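Erythrocyte membrane protein 1 (Plasmodium falciparum, PDB 6S8T) probably binds host cell surface receptors, this chain being the ICAM-1-binding DBLbeta domain of the longer PfEMP1 protein of infected erythrocytes. Local coordinates at residues A[366-371]-A[386-391]; A[195-200]-A[295-300]; A[353-358]-A[451-456]. All coordinates share one frame; numbering follows the deposited sequence.

Interaction 1. Residues A[366-371]-A[386-391]; sequences EELYLQ and RDYQQM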
loop_
_atom_site.group_PDB
_atom_site.type_symbol
_atom_site.label_atom_id
_atom_site.label_comp_id
_atom_site.label_asym_id
_atom_site.label_seq_id
_atom_site.Cartn_x
_atom_site.Cartn_y
_atom_site.Cartn_z
ATOM N N GLU A 366 -9.591 7.342 -13.957
ATOM C CA GLU A 366 -10.737 7.491 -14.850
ATOM C C GLU A 366 -10.511 6.766 -16.170
ATOM O O GLU A 366 -11.444 6.177 -16.727
ATOM C CB GLU A 366 -11.021 8.978 -15.083
ATOM C CG GLU A 366 -12.203 9.277 -15.996
ATOM C CD GLU A 366 -12.523 10.765 -16.069
ATOM O OE1 GLU A 366 -13.718 11.128 -16.019
ATOM O OE2 GLU A 366 -11.577 11.574 -16.173
ATOM N N GLU A 367 -9.277 6.789 -16.678
ATOM C CA GLU A 367 -8.966 6.080 -17.915
ATOM C C GLU A 367 -9.232 4.586 -17.779
ATOM O O GLU A 367 -9.826 3.970 -18.672
ATOM C CB GLU A 367 -7.511 6.340 -18.306
ATOM C CG GLU A 367 -7.045 5.600 -19.542
ATOM C CD GLU A 367 -5.633 5.979 -19.946
ATOM O OE1 GLU A 367 -5.273 7.171 -19.818
ATOM O OE2 GLU A 367 -4.880 5.087 -20.385
ATOM N N LEU A 368 -8.809 3.989 -16.662
ATOM C CA LEU A 368 -9.029 2.562 -16.450
ATOM C C LEU A 368 -10.501 2.242 -16.214
ATOM O O LEU A 368 -10.977 1.182 -16.634
ATOM C CB LEU A 368 -8.188 2.070 -15.273
ATOM C CG LEU A 368 -6.675 2.125 -15.486
ATOM C CD1 LEU A 368 -5.943 1.798 -14.197
ATOM C CD2 LEU A 368 -6.268 1.172 -16.597
ATOM N N TYR A 369 -11.228 3.136 -15.543
ATOM C CA TYR A 369 -12.642 2.893 -15.280
ATOM C C TYR A 369 -13.456 2.928 -16.567
ATOM O O TYR A 369 -14.364 2.111 -16.756
ATOM C CB TYR A 369 -13.165 3.922 -14.279
ATOM C CG TYR A 369 -14.533 3.607 -13.720
ATOM C CD1 TYR A 369 -14.675 2.825 -12.577
ATOM C CD2 TYR A 369 -15.684 4.100 -14.324
ATOM C CE1 TYR A 369 -15.926 2.538 -12.058
ATOM C CE2 TYR A 369 -16.936 3.819 -13.814
ATOM C CZ TYR A 369 -17.052 3.039 -12.682
ATOM O OH TYR A 369 -18.300 2.760 -12.173
ATOM N N LEU A 370 -13.137 3.863 -17.466
ATOM C CA LEU A 370 -13.866 3.968 -18.727
ATOM C C LEU A 370 -13.585 2.777 -19.634
ATOM O O LEU A 370 -14.490 2.284 -20.318
ATOM C CB LEU A 370 -13.504 5.274 -19.435
ATOM C CG LEU A 370 -13.901 6.577 -18.740
ATOM C CD1 LEU A 370 -13.372 7.771 -19.514
ATOM C CD2 LEU A 370 -15.408 6.666 -18.578
ATOM N N GLN A 371 -12.337 2.304 -19.659
ATOM C CA GLN A 371 -12.004 1.166 -20.509
ATOM C C GLN A 371 -12.625 -0.124 -19.993
ATOM O O GLN A 371 -12.919 -1.026 -20.784
ATOM C CB GLN A 371 -10.490 1.023 -20.624
ATOM C CG GLN A 371 -9.835 2.170 -21.366
ATOM C CD GLN A 371 -8.366 1.934 -21.623
ATOM O OE1 GLN A 371 -7.676 2.789 -22.176
ATOM N NE2 GLN A 371 -7.877 0.770 -21.223
ATOM N N ARG A 386 1.514 -3.146 -15.952
ATOM C CA ARG A 386 1.674 -4.416 -15.254
ATOM C C ARG A 386 0.382 -4.858 -14.580
ATOM O O ARG A 386 0.145 -6.061 -14.426
ATOM C CB ARG A 386 2.808 -4.307 -14.230
ATOM C CG ARG A 386 3.107 -5.589 -13.465
ATOM C CD ARG A 386 4.357 -5.449 -12.608
ATOM N NE ARG A 386 5.546 -5.195 -13.417
ATOM C CZ ARG A 386 6.751 -4.933 -12.919
ATOM N NH1 ARG A 386 6.936 -4.889 -11.606
ATOM N NH2 ARG A 386 7.772 -4.715 -13.734
ATOM N N ASP A 387 -0.472 -3.909 -14.191
ATOM C CA ASP A 387 -1.695 -4.210 -13.457
ATOM C C ASP A 387 -2.956 -3.992 -14.288
ATOM O O ASP A 387 -4.051 -3.894 -13.723
ATOM C CB ASP A 387 -1.763 -3.367 -12.183
ATOM C CG ASP A 387 -1.756 -1.875 -12.471
ATOM O OD1 ASP A 387 -1.109 -1.467 -13.459
ATOM O OD2 ASP A 387 -2.392 -1.112 -11.714
ATOM N N TYR A 388 -2.832 -3.909 -15.615
ATOM C CA TYR A 388 -3.996 -3.592 -16.440
ATOM C C TYR A 388 -5.116 -4.607 -16.229
ATOM O O TYR A 388 -6.256 -4.234 -15.930
ATOM C CB TYR A 388 -3.601 -3.520 -17.915
ATOM C CG TYR A 388 -4.756 -3.149 -18.817
ATOM C CD1 TYR A 388 -5.181 -1.831 -18.924
ATOM C CD2 TYR A 388 -5.431 -4.117 -19.549
ATOM C CE1 TYR A 388 -6.241 -1.487 -19.738
ATOM C CE2 TYR A 388 -6.491 -3.783 -20.369
ATOM C CZ TYR A 388 -6.892 -2.467 -20.460
ATOM O OH TYR A 388 -7.949 -2.129 -21.273
ATOM N N GLN A 389 -4.801 -5.900 -16.358
ATOM C CA GLN A 389 -5.824 -6.938 -16.242
ATOM C C GLN A 389 -6.478 -6.934 -14.866
ATOM O O GLN A 389 -7.705 -7.053 -14.757
ATOM C CB GLN A 389 -5.216 -8.313 -16.530
ATOM C CG GLN A 389 -4.712 -8.496 -17.952
ATOM C CD GLN A 389 -5.834 -8.506 -18.970
ATOM O OE1 GLN A 389 -6.014 -7.548 -19.723
ATOM N NE2 GLN A 389 -6.595 -9.593 -19.000
ATOM N N GLN A 390 -5.679 -6.806 -13.801
ATOM C CA GLN A 390 -6.246 -6.808 -12.455
ATOM C C GLN A 390 -7.133 -5.590 -12.225
ATOM O O GLN A 390 -8.168 -5.688 -11.555
ATOM C CB GLN A 390 -5.125 -6.872 -11.409
ATOM C CG GLN A 390 -5.626 -6.967 -9.965
ATOM C CD GLN A 390 -4.502 -7.119 -8.933
ATOM O OE1 GLN A 390 -3.318 -7.028 -9.258
ATOM N NE2 GLN A 390 -4.880 -7.359 -7.682
ATOM N N MET A 391 -6.756 -4.437 -12.784
ATOM C CA MET A 391 -7.566 -3.235 -12.607
ATOM C C MET A 391 -8.882 -3.329 -13.373
ATOM O O MET A 391 -9.940 -2.970 -12.842
ATOM C CB MET A 391 -6.782 -1.994 -13.047
ATOM C CG MET A 391 -5.709 -1.537 -12.068
ATOM S SD MET A 391 -6.372 -0.985 -10.479
ATOM C CE MET A 391 -7.488 0.323 -10.980
#

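Interaction 2. Residues A[195-200]-A[295-300]; sequences GRDLWE and LRWMVE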
loop_
_atom_site.group_PDB
_atom_site.type_symbol
_atom_site.label_atom_id
_atom_site.label_comp_id
_atom_site.label_asym_id
_atom_site.label_seq_id
_atom_site.Cartn_x
_atom_site.Cartn_y
_atom_site.Cartn_z
ATOM N N GLY A 195 4.283 -11.272 -7.875
ATOM C CA GLY A 195 4.758 -10.547 -9.038
ATOM C C GLY A 195 3.867 -9.421 -9.518
ATOM O O GLY A 195 4.032 -8.967 -10.656
ATOM N N ARG A 196 2.931 -8.952 -8.692
ATOM C CA ARG A 196 2.046 -7.852 -9.053
ATOM C C ARG A 196 2.581 -6.478 -8.654
ATOM O O ARG A 196 2.038 -5.466 -9.112
ATOM C CB ARG A 196 0.665 -8.056 -8.410
ATOM C CG ARG A 196 -0.024 -9.366 -8.790
ATOM C CD ARG A 196 -1.292 -9.610 -7.974
ATOM N NE ARG A 196 -1.967 -10.838 -8.392
ATOM C CZ ARG A 196 -3.180 -11.207 -7.992
ATOM N NH1 ARG A 196 -3.704 -12.342 -8.439
ATOM N NH2 ARG A 196 -3.872 -10.446 -7.153
ATOM N N ASP A 197 3.623 -6.413 -7.822
ATOM C CA ASP A 197 4.069 -5.142 -7.256
ATOM C C ASP A 197 4.574 -4.193 -8.341
ATOM O O ASP A 197 5.248 -4.606 -9.289
ATOM C CB ASP A 197 5.166 -5.394 -6.215
ATOM C CG ASP A 197 5.716 -4.109 -5.622
ATOM O OD1 ASP A 197 5.050 -3.521 -4.739
ATOM O OD2 ASP A 197 6.811 -3.686 -6.046
ATOM N N LEU A 198 4.263 -2.901 -8.186
ATOM C CA LEU A 198 4.503 -1.910 -9.231
ATOM C C LEU A 198 5.833 -1.170 -9.113
ATOM O O LEU A 198 6.172 -0.409 -10.025
ATOM C CB LEU A 198 3.370 -0.878 -9.247
ATOM C CG LEU A 198 1.983 -1.411 -9.604
ATOM C CD1 LEU A 198 0.938 -0.334 -9.384
ATOM C CD2 LEU A 198 1.957 -1.901 -11.038
ATOM N N TRP A 199 6.589 -1.353 -8.031
ATOM C CA TRP A 199 7.837 -0.610 -7.854
ATOM C C TRP A 199 8.945 -1.288 -8.656
ATOM O O TRP A 199 9.352 -2.411 -8.342
ATOM C CB TRP A 199 8.218 -0.520 -6.378
ATOM C CG TRP A 199 9.375 0.417 -6.127
ATOM C CD1 TRP A 199 9.816 1.412 -6.953
ATOM C CD2 TRP A 199 10.238 0.438 -4.980
ATOM N NE1 TRP A 199 10.892 2.052 -6.390
ATOM C CE2 TRP A 199 11.172 1.475 -5.181
ATOM C CE3 TRP A 199 10.309 -0.317 -3.805
ATOM C CZ2 TRP A 199 12.169 1.776 -4.249
ATOM C CZ3 TRP A 199 11.299 -0.016 -2.882
ATOM C CH2 TRP A 199 12.215 1.021 -3.109
ATOM N N GLU A 200 9.435 -0.608 -9.690
ATOM C CA GLU A 200 10.539 -1.107 -10.499
ATOM C C GLU A 200 11.818 -0.399 -10.073
ATOM O O GLU A 200 11.924 0.828 -10.181
ATOM C CB GLU A 200 10.265 -0.910 -11.989
ATOM C CG GLU A 200 9.143 -1.801 -12.508
ATOM C CD GLU A 200 8.887 -1.634 -13.992
ATOM O OE1 GLU A 200 8.732 -2.659 -14.691
ATOM O OE2 GLU A 200 8.840 -0.478 -14.461
ATOM N N LEU A 295 -4.960 0.979 -6.226
ATOM C CA LEU A 295 -6.012 1.609 -5.435
ATOM C C LEU A 295 -5.624 1.722 -3.965
ATOM O O LEU A 295 -6.002 2.696 -3.305
ATOM C CB LEU A 295 -7.325 0.836 -5.579
ATOM C CG LEU A 295 -7.926 0.810 -6.997
ATOM C CD1 LEU A 295 -9.101 -0.154 -7.073
ATOM C CD2 LEU A 295 -8.350 2.203 -7.436
ATOM N N ARG A 296 -4.875 0.747 -3.437
ATOM C CA ARG A 296 -4.418 0.840 -2.052
ATOM C C ARG A 296 -3.503 2.043 -1.866
ATOM O O ARG A 296 -3.673 2.831 -0.929
ATOM C CB ARG A 296 -3.705 -0.449 -1.631
ATOM C CG ARG A 296 -4.536 -1.718 -1.820
ATOM C CD ARG A 296 -3.922 -2.923 -1.098
ATOM N NE ARG A 296 -2.488 -3.080 -1.340
ATOM C CZ ARG A 296 -1.952 -3.931 -2.211
ATOM N NH1 ARG A 296 -0.633 -3.995 -2.347
ATOM N NH2 ARG A 296 -2.729 -4.718 -2.949
ATOM N N TRP A 297 -2.543 2.218 -2.778
ATOM C CA TRP A 297 -1.603 3.329 -2.669
ATOM C C TRP A 297 -2.300 4.680 -2.800
ATOM O O TRP A 297 -1.889 5.650 -2.153
ATOM C CB TRP A 297 -0.500 3.181 -3.720
ATOM C CG TRP A 297 0.454 2.046 -3.447
ATOM C CD1 TRP A 297 0.420 1.176 -2.391
ATOM C CD2 TRP A 297 1.589 1.674 -4.237
ATOM N NE1 TRP A 297 1.464 0.284 -2.481
ATOM C CE2 TRP A 297 2.194 0.568 -3.606
ATOM C CE3 TRP A 297 2.146 2.164 -5.423
ATOM C CZ2 TRP A 297 3.332 -0.051 -4.118
ATOM C CZ3 TRP A 297 3.275 1.548 -5.931
ATOM C CH2 TRP A 297 3.857 0.453 -5.278
ATOM N N MET A 298 -3.354 4.762 -3.624
ATOM C CA MET A 298 -4.113 6.005 -3.745
ATOM C C MET A 298 -4.801 6.366 -2.433
ATOM O O MET A 298 -4.769 7.529 -2.010
ATOM C CB MET A 298 -5.141 5.888 -4.878
ATOM C CG MET A 298 -6.075 7.090 -5.023
ATOM S SD MET A 298 -7.320 6.927 -6.332
ATOM C CE MET A 298 -8.510 5.829 -5.564
ATOM N N VAL A 299 -5.443 5.389 -1.782
ATOM C CA VAL A 299 -6.055 5.639 -0.479
ATOM C C VAL A 299 -4.996 6.057 0.537
ATOM O O VAL A 299 -5.225 6.944 1.366
ATOM C CB VAL A 299 -6.835 4.397 -0.001
ATOM C CG1 VAL A 299 -7.385 4.613 1.408
ATOM C CG2 VAL A 299 -7.959 4.051 -0.972
ATOM N N GLU A 300 -3.818 5.427 0.487
ATOM C CA GLU A 300 -2.730 5.807 1.385
ATOM C C GLU A 300 -2.172 7.181 1.032
ATOM O O GLU A 300 -1.740 7.920 1.923
ATOM C CB GLU A 300 -1.627 4.740 1.352
ATOM C CG GLU A 300 -0.501 4.908 2.388
ATOM C CD GLU A 300 0.446 3.710 2.426
ATOM O OE1 GLU A 300 0.271 2.784 1.606
ATOM O OE2 GLU A 300 1.364 3.681 3.281
#

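Interaction 3. Residues A[353-358]-A[451-456]; sequences KWEKQW and DNYTFK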
loop_
_atom_site.group_PDB
_atom_site.type_symbol
_atom_site.label_atom_id
_atom_site.label_comp_id
_atom_site.label_asym_id
_atom_site.label_seq_id
_atom_site.Cartn_x
_atom_site.Cartn_y
_atom_site.Cartn_z
ATOM N N LYS A 353 2.228 21.409 -5.109
ATOM C CA LYS A 353 3.030 20.290 -5.593
ATOM C C LYS A 353 2.354 18.952 -5.316
ATOM O O LYS A 353 2.480 18.019 -6.118
ATOM C CB LYS A 353 4.431 20.338 -4.984
ATOM C CG LYS A 353 4.466 20.385 -3.474
ATOM C CD LYS A 353 5.734 21.065 -2.975
ATOM C CE LYS A 353 6.980 20.445 -3.582
ATOM N NZ LYS A 353 8.218 21.079 -3.051
ATOM N N TRP A 354 1.625 18.840 -4.202
ATOM C CA TRP A 354 0.826 17.641 -3.974
ATOM C C TRP A 354 -0.326 17.555 -4.969
ATOM O O TRP A 354 -0.669 16.463 -5.437
ATOM C CB TRP A 354 0.301 17.619 -2.537
ATOM C CG TRP A 354 1.330 17.201 -1.519
ATOM C CD1 TRP A 354 2.340 17.964 -1.012
ATOM C CD2 TRP A 354 1.437 15.921 -0.881
ATOM N NE1 TRP A 354 3.072 17.240 -0.101
ATOM C CE2 TRP A 354 2.539 15.983 -0.002
ATOM C CE3 TRP A 354 0.710 14.730 -0.968
ATOM C CZ2 TRP A 354 2.931 14.899 0.783
ATOM C CZ3 TRP A 354 1.101 13.655 -0.189
ATOM C CH2 TRP A 354 2.203 13.746 0.676
ATOM N N GLU A 355 -0.923 18.698 -5.317
ATOM C CA GLU A 355 -2.031 18.698 -6.267
ATOM C C GLU A 355 -1.605 18.171 -7.632
ATOM O O GLU A 355 -2.405 17.531 -8.324
ATOM C CB GLU A 355 -2.611 20.106 -6.405
ATOM C CG GLU A 355 -3.843 20.177 -7.292
ATOM C CD GLU A 355 -4.316 21.599 -7.528
ATOM O OE1 GLU A 355 -3.523 22.538 -7.295
ATOM O OE2 GLU A 355 -5.481 21.778 -7.946
ATOM N N LYS A 356 -0.358 18.422 -8.038
ATOM C CA LYS A 356 0.097 17.923 -9.332
ATOM C C LYS A 356 0.110 16.399 -9.361
ATOM O O LYS A 356 -0.198 15.789 -10.389
ATOM C CB LYS A 356 1.481 18.482 -9.664
ATOM C CG LYS A 356 1.480 19.958 -10.029
ATOM C CD LYS A 356 2.824 20.384 -10.597
ATOM C CE LYS A 356 2.780 21.815 -11.106
ATOM N NZ LYS A 356 4.073 22.223 -11.722
ATOM N N GLN A 357 0.457 15.769 -8.237
ATOM C CA GLN A 357 0.430 14.311 -8.174
ATOM C C GLN A 357 -0.998 13.783 -8.272
ATOM O O GLN A 357 -1.252 12.789 -8.965
ATOM C CB GLN A 357 1.107 13.827 -6.887
ATOM C CG GLN A 357 2.556 14.305 -6.728
ATOM C CD GLN A 357 3.294 13.640 -5.569
ATOM O OE1 GLN A 357 2.685 13.205 -4.590
ATOM N NE2 GLN A 357 4.615 13.554 -5.684
ATOM N N TRP A 358 -1.947 14.447 -7.603
ATOM C CA TRP A 358 -3.333 13.984 -7.615
ATOM C C TRP A 358 -3.948 14.059 -9.008
ATOM O O TRP A 358 -4.756 13.197 -9.372
ATOM C CB TRP A 358 -4.161 14.792 -6.614
ATOM C CG TRP A 358 -5.646 14.540 -6.683
ATOM C CD1 TRP A 358 -6.594 15.373 -7.208
ATOM C CD2 TRP A 358 -6.349 13.383 -6.209
ATOM N NE1 TRP A 358 -7.840 14.806 -7.090
ATOM C CE2 TRP A 358 -7.718 13.584 -6.482
ATOM C CE3 TRP A 358 -5.955 12.196 -5.584
ATOM C CZ2 TRP A 358 -8.693 12.644 -6.149
ATOM C CZ3 TRP A 358 -6.927 11.264 -5.252
ATOM C CH2 TRP A 358 -8.277 11.494 -5.534
ATOM N N ASP A 451 -15.695 25.826 -1.884
ATOM C CA ASP A 451 -14.891 26.389 -0.804
ATOM C C ASP A 451 -14.090 25.311 -0.081
ATOM O O ASP A 451 -12.900 25.499 0.201
ATOM C CB ASP A 451 -15.788 27.142 0.178
ATOM C CG ASP A 451 -16.514 28.306 -0.470
ATOM O OD1 ASP A 451 -15.967 28.886 -1.433
ATOM O OD2 ASP A 451 -17.628 28.644 -0.016
ATOM N N ASN A 452 -14.719 24.175 0.225
ATOM C CA ASN A 452 -14.069 23.094 0.957
ATOM C C ASN A 452 -13.207 22.193 0.068
ATOM O O ASN A 452 -12.919 21.054 0.455
ATOM C CB ASN A 452 -15.118 22.256 1.695
ATOM C CG ASN A 452 -16.063 21.537 0.751
ATOM O OD1 ASN A 452 -16.309 21.990 -0.367
ATOM N ND2 ASN A 452 -16.600 20.409 1.200
ATOM N N TYR A 453 -12.791 22.674 -1.102
ATOM C CA TYR A 453 -11.915 21.902 -1.974
ATOM C C TYR A 453 -10.539 21.735 -1.336
ATOM O O TYR A 453 -9.969 22.687 -0.797
ATOM C CB TYR A 453 -11.802 22.595 -3.333
ATOM C CG TYR A 453 -10.969 21.868 -4.366
ATOM C CD1 TYR A 453 -11.118 20.503 -4.580
ATOM C CD2 TYR A 453 -10.051 22.558 -5.149
ATOM C CE1 TYR A 453 -10.361 19.843 -5.535
ATOM C CE2 TYR A 453 -9.293 21.910 -6.102
ATOM C CZ TYR A 453 -9.451 20.555 -6.292
ATOM O OH TYR A 453 -8.693 19.915 -7.246
ATOM N N THR A 454 -10.008 20.507 -1.393
ATOM C CA THR A 454 -8.757 20.206 -0.697
ATOM C C THR A 454 -7.579 20.979 -1.275
ATOM O O THR A 454 -6.659 21.347 -0.535
ATOM C CB THR A 454 -8.458 18.704 -0.741
ATOM O OG1 THR A 454 -8.456 18.248 -2.100
ATOM C CG2 THR A 454 -9.491 17.921 0.052
ATOM N N PHE A 455 -7.584 21.236 -2.583
ATOM C CA PHE A 455 -6.487 21.925 -3.250
ATOM C C PHE A 455 -6.825 23.376 -3.573
ATOM O O PHE A 455 -6.343 23.920 -4.573
ATOM C CB PHE A 455 -6.086 21.169 -4.517
ATOM C CG PHE A 455 -5.899 19.691 -4.304
ATOM C CD1 PHE A 455 -4.785 19.206 -3.639
ATOM C CD2 PHE A 455 -6.840 18.787 -4.767
ATOM C CE1 PHE A 455 -4.614 17.847 -3.439
ATOM C CE2 PHE A 455 -6.673 17.426 -4.572
ATOM C CZ PHE A 455 -5.560 16.957 -3.906
ATOM N N LYS A 456 -7.644 24.016 -2.742
ATOM C CA LYS A 456 -8.028 25.409 -2.945
ATOM C C LYS A 456 -6.851 26.302 -2.572
ATOM O O LYS A 456 -6.485 26.401 -1.396
ATOM C CB LYS A 456 -9.263 25.740 -2.112
ATOM C CG LYS A 456 -9.975 27.016 -2.516
ATOM C CD LYS A 456 -10.433 26.956 -3.962
ATOM C CE LYS A 456 -11.719 27.739 -4.155
ATOM N NZ LYS A 456 -11.612 29.111 -3.599
#

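Interaction 1. Residues A[366-371]-A[386-391]
A helix-loop-helix connection in the helical DBL fold brings L368 and Q371, near the C-terminal end of helix 335-372, against Y388 and M391, in the opening turn of helix 388-402. The backbones stay apart, the closest CA pair being L368 and M391 at 7.1 Å, so side chains make the join. L368 serves two partners with its two methyl branches. Its CD1 meets the terminal methyl of M391, CE, at 3.9 Å, while its CD2 reaches Y388 CD1 at 4.0 Å, approaching the phenol obliquely. M391 CG, placed by chi1, lies 4.0 Å from L368 CD1; the bends at chi2 (-64°) and chi3 then bring CE back to the same leucine methyl. Y388 has CG anti to its backbone N (chi1 -178°), and its ring extends past L368 to the amide of Q371. There Q371 NE2 lies in the ring plane at the edge, 2.9 Å from Y388 OH, with the amide turned 61° from the ring. Just before the second helix, D387 holds the N-cap position without a side-chain capping bond; its carboxylate instead pairs with R294. F381 of the connecting loop touches both Q371 and Y388. Around the contact, P292, just before helix 293-319, touches M391; elsewhere between helices 335-372 and 388-402, Y369 meets F395 edge-to-face.

Interaction 2. Residues A[195-200]-A[295-300]
A tryptophan directed from a helix onto an irregular loop, whose D197 closes an Asx turn beside the indole, is the unusual feature here: the six-membered rim of W297 meets D197, L198 and the backbone of W199. No hydrogen bond crosses between the two segments. The CA atoms of L198 and W297, the nearest pair, are 10.4 Å apart, a gap bridged mainly by the length of the indole. W297 CZ3 packs on L198 CB at 4.1 Å. Two atoms round the six-membered ring from CZ3, W297 CZ2 lies 3.9 Å from D197 OD1, with the carboxylate turned 71° against the indole, so the acid crosses the aromatic group instead of lying along it. W199 N is placed at the ring edge, near the ring plane, 4.3 Å from W297 CH2.

The loop carries its own Asx turn and is also tied to R115 and Q293. D197 has CG anti to the backbone N (chi1 178°), and its OD2 accepts from W199 N at 3.1 Å; the donor comes from well above the carboxylate plane, 63° out of it. The same oxygen forms a salt bridge with R115, and OD1 receives a hydrogen bond from Q293 NE2, so both oxygens of the buried acid have partners. Upstream, G195, with positive phi, is the C-prime residue of a Schellman motif, with R196 N bonded to D191 O and G195 N to I192 O.

That motif ends helix 172-194, whose D188 accepts from W297 NE1 and also pairs with R296. Short helix 113-116 touches both W199 and W297 through R115, while helix 417-424 packs through Y420 on L295, M298 and V299 of helix 293-319.

Interaction 3. Residues A[353-358]-A[451-456]
The backbones come within 6.3 Å at the CA atoms of E355 and F455, where a helical run meets a type I beta turn, Y453 to K456, closed by a weak bond from K456 N to Y453 O. The helix is 335-372, in a part predicted to be coiled coil and packed in this mainly helical DBL domain beside helix 293-319. F455 projects from the turn onto E355 and W358, three residues apart on the helix. E355 CB lies 3.6 Å from F455 CD1. With E355 CG anti to the backbone N (chi1 -175°), CG follows at 3.7 Å from F455 CG, and the carboxylate carbon CD comes 3.5 Å from F455 CB. The carboxylate is nearly parallel to the phenyl plane, 10° off. E355 OE2 is 3.8 Å from Y453 OH, too long to count as a bond; E355 OE1 makes a long, weak ion pair with K352 NZ. Helix 293-319 supplies F305, whose ring also meets F455, and F436 packs edge-to-face on W358. Within the turn, F455 N stands 3.7 Å above the plane of the Y453 ring, over its centre. Between W358 and F455 the aromatic meeting is oblique, the five-membered ring and the phenyl inclined at 31°, and F455 CE2 sits over one indole face, 3.3 Å from W358 CD1.

From the N terminus, interaction 2 comes first, closing the chain from the loop after helix 172-194 to helix 293-319. Only afterwards, in series, does interaction 3 open on helix 335-372, returning at the 451-456 turn. Interaction 1 is nested within that second loop as a short closure from helix 335-372 to helix 388-402; no pair crosses. Interactions 1 and 3 share helix 335-372, yet their centres are about 24 Å apart and their atoms do not touch. Direct touches link the others: R386 NH1 probably hydrogen-bonds D197 O at 2.9 Å, joining interactions 1 and 2, beside a salt bridge from R386 to the poorly ordered E200, while M298 packs on W358 between interactions 2 and 3.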